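Local coordinates for protein exopolygalacturonate lyase (Vibrio vulnificus, PDB 5A29) that probably cleaves pectate chains by beta-elimination, as a manganese-binding lyase of polysaccharide lyase family 2, at residues F121-G126 with G197-N202; Y176-W181 with D205-R210. All blocks are in the same frame, centred on the assembly; numbering follows the deposited sequence.

Contact 1: F121-G126 with G197-N202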
ATOM      1  N   PHE A 121      19.364   6.930  12.760  1.00 28.58           N
ATOM      2  CA  PHE A 121      18.572   5.722  12.984  1.00 27.07           C
ATOM      3  C   PHE A 121      18.620   4.752  11.800  1.00 28.71           C
ATOM      4  O   PHE A 121      17.606   4.135  11.456  1.00 26.08           O
ATOM      5  CB  PHE A 121      17.120   6.069  13.374  1.00 30.10           C
ATOM      6  CG  PHE A 121      17.054   6.838  14.670  1.00 30.70           C
ATOM      7  CD1 PHE A 121      17.310   6.197  15.878  1.00 27.55           C
ATOM      8  CD2 PHE A 121      16.879   8.205  14.645  1.00 26.49           C
ATOM      9  CE1 PHE A 121      17.318   6.903  17.052  1.00 32.21           C
ATOM     10  CE2 PHE A 121      16.889   8.936  15.822  1.00 32.71           C
ATOM     11  CZ  PHE A 121      17.077   8.279  17.028  1.00 31.62           C
ATOM     12  N   ILE A 122      19.797   4.675  11.187  1.00 27.74           N
ATOM     13  CA  ILE A 122      20.117   3.676  10.199  1.00 27.57           C
ATOM     14  C   ILE A 122      21.122   2.666  10.749  1.00 31.50           C
ATOM     15  O   ILE A 122      22.190   3.060  11.242  1.00 28.97           O
ATOM     16  CB  ILE A 122      20.738   4.347   8.971  1.00 30.62           C
ATOM     17  CG1 ILE A 122      19.818   5.459   8.463  1.00 27.77           C
ATOM     18  CG2 ILE A 122      20.948   3.309   7.882  1.00 25.83           C
ATOM     19  CD1 ILE A 122      20.302   6.044   7.133  1.00 28.90           C
ATOM     20  N   ALA A 123      20.817   1.379  10.640  1.00 30.80           N
ATOM     21  CA  ALA A 123      21.796   0.311  10.972  1.00 30.56           C
ATOM     22  C   ALA A 123      23.104   0.427  10.177  1.00 28.55           C
ATOM     23  O   ALA A 123      23.148   1.066   9.086  1.00 28.08           O
ATOM     24  CB  ALA A 123      21.162  -1.056  10.723  1.00 28.15           C
ATOM     25  N   ASP A 124      24.174  -0.246  10.675  1.00 30.01           N
ATOM     26  CA  ASP A 124      25.433  -0.269   9.920  1.00 35.93           C
ATOM     27  C   ASP A 124      25.284  -0.825   8.521  1.00 31.40           C
ATOM     28  O   ASP A 124      25.989  -0.395   7.634  1.00 35.67           O
ATOM     29  CB  ASP A 124      26.538  -1.041  10.647  1.00 37.51           C
ATOM     30  CG  ASP A 124      26.918  -0.405  11.955  1.00 48.19           C
ATOM     31  OD1 ASP A 124      26.778   0.847  12.079  1.00 45.88           O
ATOM     32  OD2 ASP A 124      27.313  -1.165  12.868  1.00 49.81           O
ATOM     33  N   ASN A 125      24.317  -1.726   8.301  1.00 35.26           N
ATOM     34  CA  ASN A 125      24.173  -2.380   6.976  1.00 29.32           C
ATOM     35  C   ASN A 125      23.359  -1.577   5.956  1.00 34.39           C
ATOM     36  O   ASN A 125      23.273  -1.948   4.773  1.00 31.60           O
ATOM     37  CB  ASN A 125      23.673  -3.820   7.114  1.00 29.85           C
ATOM     38  CG  ASN A 125      22.199  -3.928   7.533  1.00 35.19           C
ATOM     39  OD1 ASN A 125      21.520  -2.913   7.813  1.00 29.94           O
ATOM     40  ND2 ASN A 125      21.689  -5.190   7.579  1.00 28.28           N
ATOM     41  N   GLY A 126      22.816  -0.442   6.411  1.00 28.21           N
ATOM     42  CA  GLY A 126      22.109   0.492   5.517  1.00 27.17           C
ATOM     43  C   GLY A 126      20.576   0.432   5.699  1.00 25.14           C
ATOM     44  O   GLY A 126      19.884   1.299   5.189  1.00 24.35           O
ATOM     45  N   GLY A 197      13.785  -8.942   7.598  1.00 23.56           N
ATOM     46  CA  GLY A 197      15.157  -8.659   7.170  1.00 23.01           C
ATOM     47  C   GLY A 197      16.092  -8.452   8.357  1.00 24.88           C
ATOM     48  O   GLY A 197      15.713  -7.808   9.407  1.00 24.16           O
ATOM     49  N   SER A 198      17.300  -9.022   8.262  1.00 23.69           N
ATOM     50  CA  SER A 198      18.174  -8.986   9.441  1.00 26.21           C
ATOM     51  C   SER A 198      18.989  -7.694   9.514  1.00 22.78           C
ATOM     52  O   SER A 198      19.619  -7.306   8.520  1.00 28.16           O
ATOM     53  CB  SER A 198      19.192 -10.168   9.429  1.00 28.50           C
ATOM     54  OG  SER A 198      20.033  -9.949  10.555  1.00 29.42           O
ATOM     55  N   TYR A 199      19.001  -7.044  10.679  1.00 25.86           N
ATOM     56  CA  TYR A 199      19.908  -5.897  10.879  1.00 29.11           C
ATOM     57  C   TYR A 199      21.423  -6.339  10.957  1.00 34.84           C
ATOM     58  O   TYR A 199      22.289  -5.483  10.959  1.00 39.24           O
ATOM     59  CB  TYR A 199      19.522  -5.011  12.086  1.00 31.30           C
ATOM     60  CG  TYR A 199      18.227  -4.230  11.855  1.00 32.00           C
ATOM     61  CD1 TYR A 199      18.195  -3.126  10.971  1.00 29.50           C
ATOM     62  CD2 TYR A 199      17.038  -4.647  12.433  1.00 31.05           C
ATOM     63  CE1 TYR A 199      17.022  -2.397  10.757  1.00 27.72           C
ATOM     64  CE2 TYR A 199      15.840  -3.940  12.201  1.00 29.57           C
ATOM     65  CZ  TYR A 199      15.841  -2.845  11.352  1.00 26.39           C
ATOM     66  OH  TYR A 199      14.661  -2.184  11.085  1.00 27.80           O
ATOM     67  N   SER A 200      21.690  -7.645  10.957  1.00 34.89           N
ATOM     68  CA  SER A 200      23.079  -8.185  10.917  1.00 40.24           C
ATOM     69  C   SER A 200      23.508  -8.634   9.534  1.00 45.41           C
ATOM     70  O   SER A 200      24.566  -9.200   9.407  1.00 44.01           O
ATOM     71  CB  SER A 200      23.179  -9.435  11.777  1.00 34.01           C
ATOM     72  OG  SER A 200      22.728  -9.171  13.073  1.00 44.65           O
ATOM     73  N   LYS A 201      22.670  -8.492   8.510  1.00 37.55           N
ATOM     74  CA  LYS A 201      23.038  -8.972   7.184  1.00 35.94           C
ATOM     75  C   LYS A 201      24.103  -8.022   6.688  1.00 39.04           C
ATOM     76  O   LYS A 201      23.945  -6.822   6.870  1.00 34.95           O
ATOM     77  CB  LYS A 201      21.799  -8.960   6.265  1.00 33.99           C
ATOM     78  CG  LYS A 201      22.078  -9.331   4.832  1.00 30.78           C
ATOM     79  CD  LYS A 201      21.904 -10.844   4.677  1.00 34.14           C
ATOM     80  CE  LYS A 201      22.420 -11.301   3.306  1.00 32.48           C
ATOM     81  NZ  LYS A 201      22.537 -12.784   3.376  1.00 36.04           N
ATOM     82  N   ASN A 202      25.193  -8.509   6.071  1.00 32.25           N
ATOM     83  CA  ASN A 202      26.182  -7.563   5.486  1.00 31.51           C
ATOM     84  C   ASN A 202      25.748  -6.802   4.237  1.00 30.66           C
ATOM     85  O   ASN A 202      25.179  -7.362   3.328  1.00 35.56           O
ATOM     86  CB  ASN A 202      27.516  -8.281   5.195  1.00 33.62           C
ATOM     87  CG  ASN A 202      28.123  -8.847   6.465  1.00 36.20           C
ATOM     88  OD1 ASN A 202      28.873  -8.170   7.166  1.00 45.04           O
ATOM     89  ND2 ASN A 202      27.699 -10.038   6.825  1.00 38.84           N
TER
HETATM   90  O   HOH W   1      23.857  -3.424  10.508  1.00 43.24           O

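Contact 2: Y176-W181 with D205-R210. With EDO (1,2-ethanediol), chain N.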
ATOM      1  N   TYR A 176      20.213   2.246   1.351  1.00 23.27           N
ATOM      2  CA  TYR A 176      18.984   1.616   1.829  1.00 23.17           C
ATOM      3  C   TYR A 176      18.380   0.631   0.787  1.00 19.42           C
ATOM      4  O   TYR A 176      18.078  -0.503   1.148  1.00 22.05           O
ATOM      5  CB  TYR A 176      17.911   2.664   2.252  1.00 21.96           C
ATOM      6  CG  TYR A 176      16.651   1.933   2.625  1.00 21.20           C
ATOM      7  CD1 TYR A 176      16.592   1.229   3.805  1.00 20.09           C
ATOM      8  CD2 TYR A 176      15.577   1.874   1.736  1.00 23.12           C
ATOM      9  CE1 TYR A 176      15.500   0.480   4.133  1.00 24.32           C
ATOM     10  CE2 TYR A 176      14.455   1.100   2.030  1.00 21.97           C
ATOM     11  CZ  TYR A 176      14.440   0.410   3.213  1.00 22.75           C
ATOM     12  OH  TYR A 176      13.349  -0.302   3.560  1.00 24.38           O
ATOM     13  N   ILE A 177      18.140   1.097  -0.433  1.00 19.56           N
ATOM     14  CA  ILE A 177      17.545   0.247  -1.470  1.00 20.09           C
ATOM     15  C   ILE A 177      18.396  -1.027  -1.708  1.00 23.47           C
ATOM     16  O   ILE A 177      17.867  -2.140  -1.836  1.00 19.36           O
ATOM     17  CB  ILE A 177      17.349   1.055  -2.769  1.00 19.71           C
ATOM     18  CG1 ILE A 177      16.261   2.132  -2.535  1.00 20.36           C
ATOM     19  CG2 ILE A 177      17.000   0.186  -3.982  1.00 16.84           C
ATOM     20  CD1 ILE A 177      16.209   3.141  -3.685  1.00 15.96           C
ATOM     21  N   LYS A 178      19.726  -0.854  -1.780  1.00 20.31           N
ATOM     22  CA  LYS A 178      20.649  -2.020  -1.946  1.00 22.72           C
ATOM     23  C   LYS A 178      20.603  -2.947  -0.739  1.00 22.98           C
ATOM     24  O   LYS A 178      20.562  -4.160  -0.893  1.00 24.85           O
ATOM     25  CB  LYS A 178      22.089  -1.491  -2.221  1.00 22.42           C
ATOM     26  CG  LYS A 178      22.206  -0.855  -3.604  1.00 23.43           C
ATOM     27  CD  LYS A 178      23.681  -0.371  -3.811  1.00 24.47           C
ATOM     28  CE  LYS A 178      23.852   0.195  -5.209  1.00 29.21           C
ATOM     29  NZ  LYS A 178      25.246   0.685  -5.423  1.00 28.52           N
ATOM     30  N   ALA A 179      20.459  -2.384   0.460  1.00 24.71           N
ATOM     31  CA  ALA A 179      20.388  -3.181   1.685  1.00 23.45           C
ATOM     32  C   ALA A 179      19.054  -3.884   1.776  1.00 22.87           C
ATOM     33  O   ALA A 179      18.976  -5.011   2.262  1.00 22.48           O
ATOM     34  CB  ALA A 179      20.599  -2.315   2.938  1.00 25.17           C
ATOM     35  N   PHE A 180      17.997  -3.236   1.273  1.00 20.26           N
ATOM     36  CA  PHE A 180      16.620  -3.835   1.365  1.00 19.59           C
ATOM     37  C   PHE A 180      16.651  -5.139   0.497  1.00 20.38           C
ATOM     38  O   PHE A 180      16.243  -6.212   0.915  1.00 21.48           O
ATOM     39  CB  PHE A 180      15.666  -2.740   0.770  1.00 21.04           C
ATOM     40  CG  PHE A 180      14.202  -3.145   0.677  1.00 21.57           C
ATOM     41  CD1 PHE A 180      13.645  -4.070   1.541  1.00 23.87           C
ATOM     42  CD2 PHE A 180      13.389  -2.518  -0.243  1.00 23.80           C
ATOM     43  CE1 PHE A 180      12.262  -4.392   1.502  1.00 25.04           C
ATOM     44  CE2 PHE A 180      12.013  -2.825  -0.337  1.00 22.93           C
ATOM     45  CZ  PHE A 180      11.455  -3.803   0.515  1.00 25.12           C
ATOM     46  N   TRP A 181      17.077  -5.012  -0.745  1.00 21.20           N
ATOM     47  CA  TRP A 181      17.184  -6.200  -1.629  1.00 22.37           C
ATOM     48  C   TRP A 181      18.120  -7.269  -0.998  1.00 23.33           C
ATOM     49  O   TRP A 181      17.770  -8.438  -0.914  1.00 20.94           O
ATOM     50  CB  TRP A 181      17.640  -5.795  -3.027  1.00 19.25           C
ATOM     51  CG  TRP A 181      16.510  -5.408  -3.943  1.00 22.95           C
ATOM     52  CD1 TRP A 181      15.744  -4.221  -3.898  1.00 21.01           C
ATOM     53  CD2 TRP A 181      15.994  -6.180  -5.034  1.00 23.52           C
ATOM     54  NE1 TRP A 181      14.793  -4.249  -4.912  1.00 19.91           N
ATOM     55  CE2 TRP A 181      14.941  -5.417  -5.632  1.00 23.43           C
ATOM     56  CE3 TRP A 181      16.350  -7.439  -5.609  1.00 23.93           C
ATOM     57  CZ2 TRP A 181      14.248  -5.866  -6.745  1.00 21.09           C
ATOM     58  CZ3 TRP A 181      15.651  -7.896  -6.707  1.00 22.28           C
ATOM     59  CH2 TRP A 181      14.619  -7.107  -7.288  1.00 22.61           C
ATOM     60  N   ASP A 205      27.480  -3.420  -1.867  1.00 25.58           N
ATOM     61  CA  ASP A 205      27.316  -2.351  -2.818  1.00 31.55           C
ATOM     62  C   ASP A 205      27.045  -2.880  -4.219  1.00 27.55           C
ATOM     63  O   ASP A 205      26.529  -2.156  -5.070  1.00 29.31           O
ATOM     64  CB  ASP A 205      28.520  -1.376  -2.811  1.00 31.38           C
ATOM     65  CG  ASP A 205      28.141   0.001  -3.266  1.00 39.36           C
ATOM     66  OD1 ASP A 205      27.205   0.625  -2.677  1.00 41.53           O
ATOM     67  OD2 ASP A 205      28.694   0.435  -4.287  1.00 41.61           O
ATOM     68  N   LYS A 206      27.392  -4.140  -4.464  1.00 25.67           N
ATOM     69  CA  LYS A 206      27.282  -4.661  -5.837  1.00 27.79           C
ATOM     70  C   LYS A 206      26.144  -5.660  -5.983  1.00 28.26           C
ATOM     71  O   LYS A 206      26.095  -6.397  -6.985  1.00 26.22           O
ATOM     72  CB  LYS A 206      28.603  -5.325  -6.242  1.00 29.32           C
ATOM     73  CG  LYS A 206      29.755  -4.316  -6.079  1.00 32.75           C
ATOM     74  CD  LYS A 206      31.112  -4.860  -6.527  1.00 42.22           C
ATOM     75  CE  LYS A 206      31.376  -4.556  -7.983  1.00 61.06           C
ATOM     76  NZ  LYS A 206      30.788  -5.621  -8.866  1.00 74.11           N
ATOM     77  N   VAL A 207      25.217  -5.640  -5.005  1.00 25.67           N
ATOM     78  CA  VAL A 207      23.982  -6.458  -5.054  1.00 25.55           C
ATOM     79  C   VAL A 207      23.320  -6.528  -6.440  1.00 23.83           C
ATOM     80  O   VAL A 207      22.983  -7.633  -6.887  1.00 29.14           O
ATOM     81  CB  VAL A 207      22.996  -6.109  -3.901  1.00 26.13           C
ATOM     82  CG1 VAL A 207      22.440  -4.664  -4.069  1.00 22.15           C
ATOM     83  CG2 VAL A 207      21.902  -7.180  -3.739  1.00 26.83           C
ATOM     84  N   PHE A 208      23.129  -5.423  -7.162  1.00 23.45           N
ATOM     85  CA  PHE A 208      22.355  -5.483  -8.417  1.00 24.54           C
ATOM     86  C   PHE A 208      23.235  -5.899  -9.624  1.00 27.02           C
ATOM     87  O   PHE A 208      22.765  -5.990 -10.766  1.00 27.90           O
ATOM     88  CB  PHE A 208      21.672  -4.167  -8.705  1.00 21.90           C
ATOM     89  CG  PHE A 208      20.539  -3.869  -7.747  1.00 25.69           C
ATOM     90  CD1 PHE A 208      19.376  -4.657  -7.778  1.00 23.53           C
ATOM     91  CD2 PHE A 208      20.621  -2.792  -6.847  1.00 23.92           C
ATOM     92  CE1 PHE A 208      18.290  -4.351  -6.934  1.00 23.28           C
ATOM     93  CE2 PHE A 208      19.557  -2.519  -5.949  1.00 23.10           C
ATOM     94  CZ  PHE A 208      18.398  -3.323  -6.004  1.00 20.64           C
ATOM     95  N   HIS A 209      24.530  -6.065  -9.363  1.00 29.41           N
ATOM     96  CA  HIS A 209      25.452  -6.533 -10.428  1.00 28.44           C
ATOM     97  C   HIS A 209      25.345  -8.065 -10.718  1.00 30.06           C
ATOM     98  O   HIS A 209      25.827  -8.540 -11.773  1.00 29.06           O
ATOM     99  CB  HIS A 209      26.918  -6.190 -10.075  1.00 29.32           C
ATOM    100  CG  HIS A 209      27.184  -4.718  -9.880  1.00 36.32           C
ATOM    101  ND1 HIS A 209      28.445  -4.168 -10.017  1.00 36.92           N
ATOM    102  CD2 HIS A 209      26.372  -3.695  -9.503  1.00 39.86           C
ATOM    103  CE1 HIS A 209      28.400  -2.877  -9.732  1.00 45.37           C
ATOM    104  NE2 HIS A 209      27.154  -2.564  -9.415  1.00 44.13           N
ATOM    105  N   ARG A 210      24.748  -8.852  -9.823  1.00 26.71           N
ATOM    106  CA  ARG A 210      24.364 -10.252 -10.212  1.00 27.90           C
ATOM    107  C   ARG A 210      23.623 -10.339 -11.539  1.00 27.53           C
ATOM    108  O   ARG A 210      22.747  -9.505 -11.861  1.00 26.99           O
ATOM    109  CB  ARG A 210      23.574 -10.997  -9.130  1.00 28.64           C
ATOM    110  CG  ARG A 210      24.097 -10.746  -7.737  1.00 31.70           C
ATOM    111  CD  ARG A 210      23.083 -11.189  -6.682  1.00 31.57           C
ATOM    112  NE  ARG A 210      23.678 -11.227  -5.319  1.00 31.70           N
ATOM    113  CZ  ARG A 210      24.200 -12.349  -4.812  1.00 32.48           C
ATOM    114  NH1 ARG A 210      24.219 -13.458  -5.547  1.00 34.06           N
ATOM    115  NH2 ARG A 210      24.726 -12.380  -3.593  1.00 29.75           N
TER
HETATM  116  C1  EDO N1578      22.040  -7.433 -13.834  1.00 34.64           C
HETATM  117  O1  EDO N1578      23.199  -6.738 -13.385  1.00 36.40           O
HETATM  118  C2  EDO N1578      22.013  -7.360 -15.357  1.00 42.64           C
HETATM  119  O2  EDO N1578      21.987  -5.993 -15.700  1.00 46.23           O
HETATM  120  O   HOH W   2      26.707   0.015  -8.256  1.00 41.12           O

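Contact 1: F121-G126 with G197-N202
Ala123 and Asn125 meet Tyr199 and Lys201 where two type I beta turns, Ala123 to Gly126 and Ser198 to Lys201, come together without pairing as strands, the CA atoms of Asn125 and Asn202 being 5.8 Å apart. The contact illustrates how one side-chain amide can read the backbone of a neighbouring turn. Asn125 reaches across with CG set between its own backbone N and carbonyl carbon (chi1 72°), which carries ND2 into the mouth of the second turn. There ND2 donates to Lys201 O at 2.9 Å, the N-H pointing at the oxygen with an angle of 154° and using a lone pair in the carbonyl plane; the oxygen lies almost exactly in the plane of the amide. The same nitrogen makes a weak, more bent bond of 3.1 Å to Ser198 O, so it grips carbonyls from both ends of the turn. The other end of the amide, OD1, accepts from the backbone N of Leu127, and with both ends engaged the rotation of the group should be fixed. A water adds a second bridge, donating to Tyr199 O at 2.6 Å and accepting a weak bond from Asn125 N. Beside this polar cluster, Ala123 CB rests obliquely against Tyr199 CD1 at 3.6 Å, while the hydroxyl of that tyrosine bonds to Phe128 O. The second turn is braced internally as well: Ser198 OG accepts from Ser200 N at 2.9 Å. Asn125 thus closes one turn onto another between two loops, one following helix 105-120 and the other running on from the manganese ligand His196, and the receiving turn carries a classical ST turn at Ser198.

Contact 2: Y176-W181 with D205-R210
Lys178 and Asp205 supply the polar part of this contact, a lysine reaching from a helix to the loop just ahead of the short 3-10 segment 207-209. Extended beyond CG, the lysine chain brings NZ to Asp205 O at 3.1 Å, on a lone pair in the carbonyl plane, and into a long, weak hydrogen bond of 3.4 Å to Asp205 OD1, part of a salt bridge. The ammonium also has Glu174 as a salt-bridge partner and Asn255 O as an acceptor, while Asp205 OD1 is bonded to Tyr203 OH; these charges and dipoles would probably stabilise the positive charge in its largely buried setting. A water accepts from Lys178 NZ and sits 2.9 Å from His209 NE2, in the plane of that ring.

The aromatic pair is edge-to-face but tilted: the edge of Phe208 meets the five-membered ring of Trp181, with planes at 64° and Phe208 CZ 3.5 Å from Trp181 CG. The indole is held in place by its NE1, bonded to Leu240 O.

Apolar contacts complete the interface: Val207 CG1 lies 3.7 Å from Lys178 CB, and Ile177 CG2 meets the edge of the Phe208 ring.

In the fold, the 3-10 segment 207-209 thus lies against helix 170-184, while Ile177 and Phe208 share Leu247 of helix 234-250, and Trp181 also packs on Trp262 and Leu266 of helix 259-272.

How the contacts relate
The two contacts are centred 13 Å apart, and their segments alternate along the chain, so the loop that leaves helix 170-184 first meets 121-126 and then folds back on the helix itself. They touch directly: Asn125 O lies 3.3 Å from Ala179 CB, and Gly126 O is 3.6 Å from Tyr176 CD1. Contact 1 lies near the metal site, the Tyr199 side chain about 11 Å from the manganese ion and about 7 Å from that of its ligand His133. Contact 2 sits away from the annotated sites, the Trp181 side chain being about 13 Å from a bound meso-tartrate.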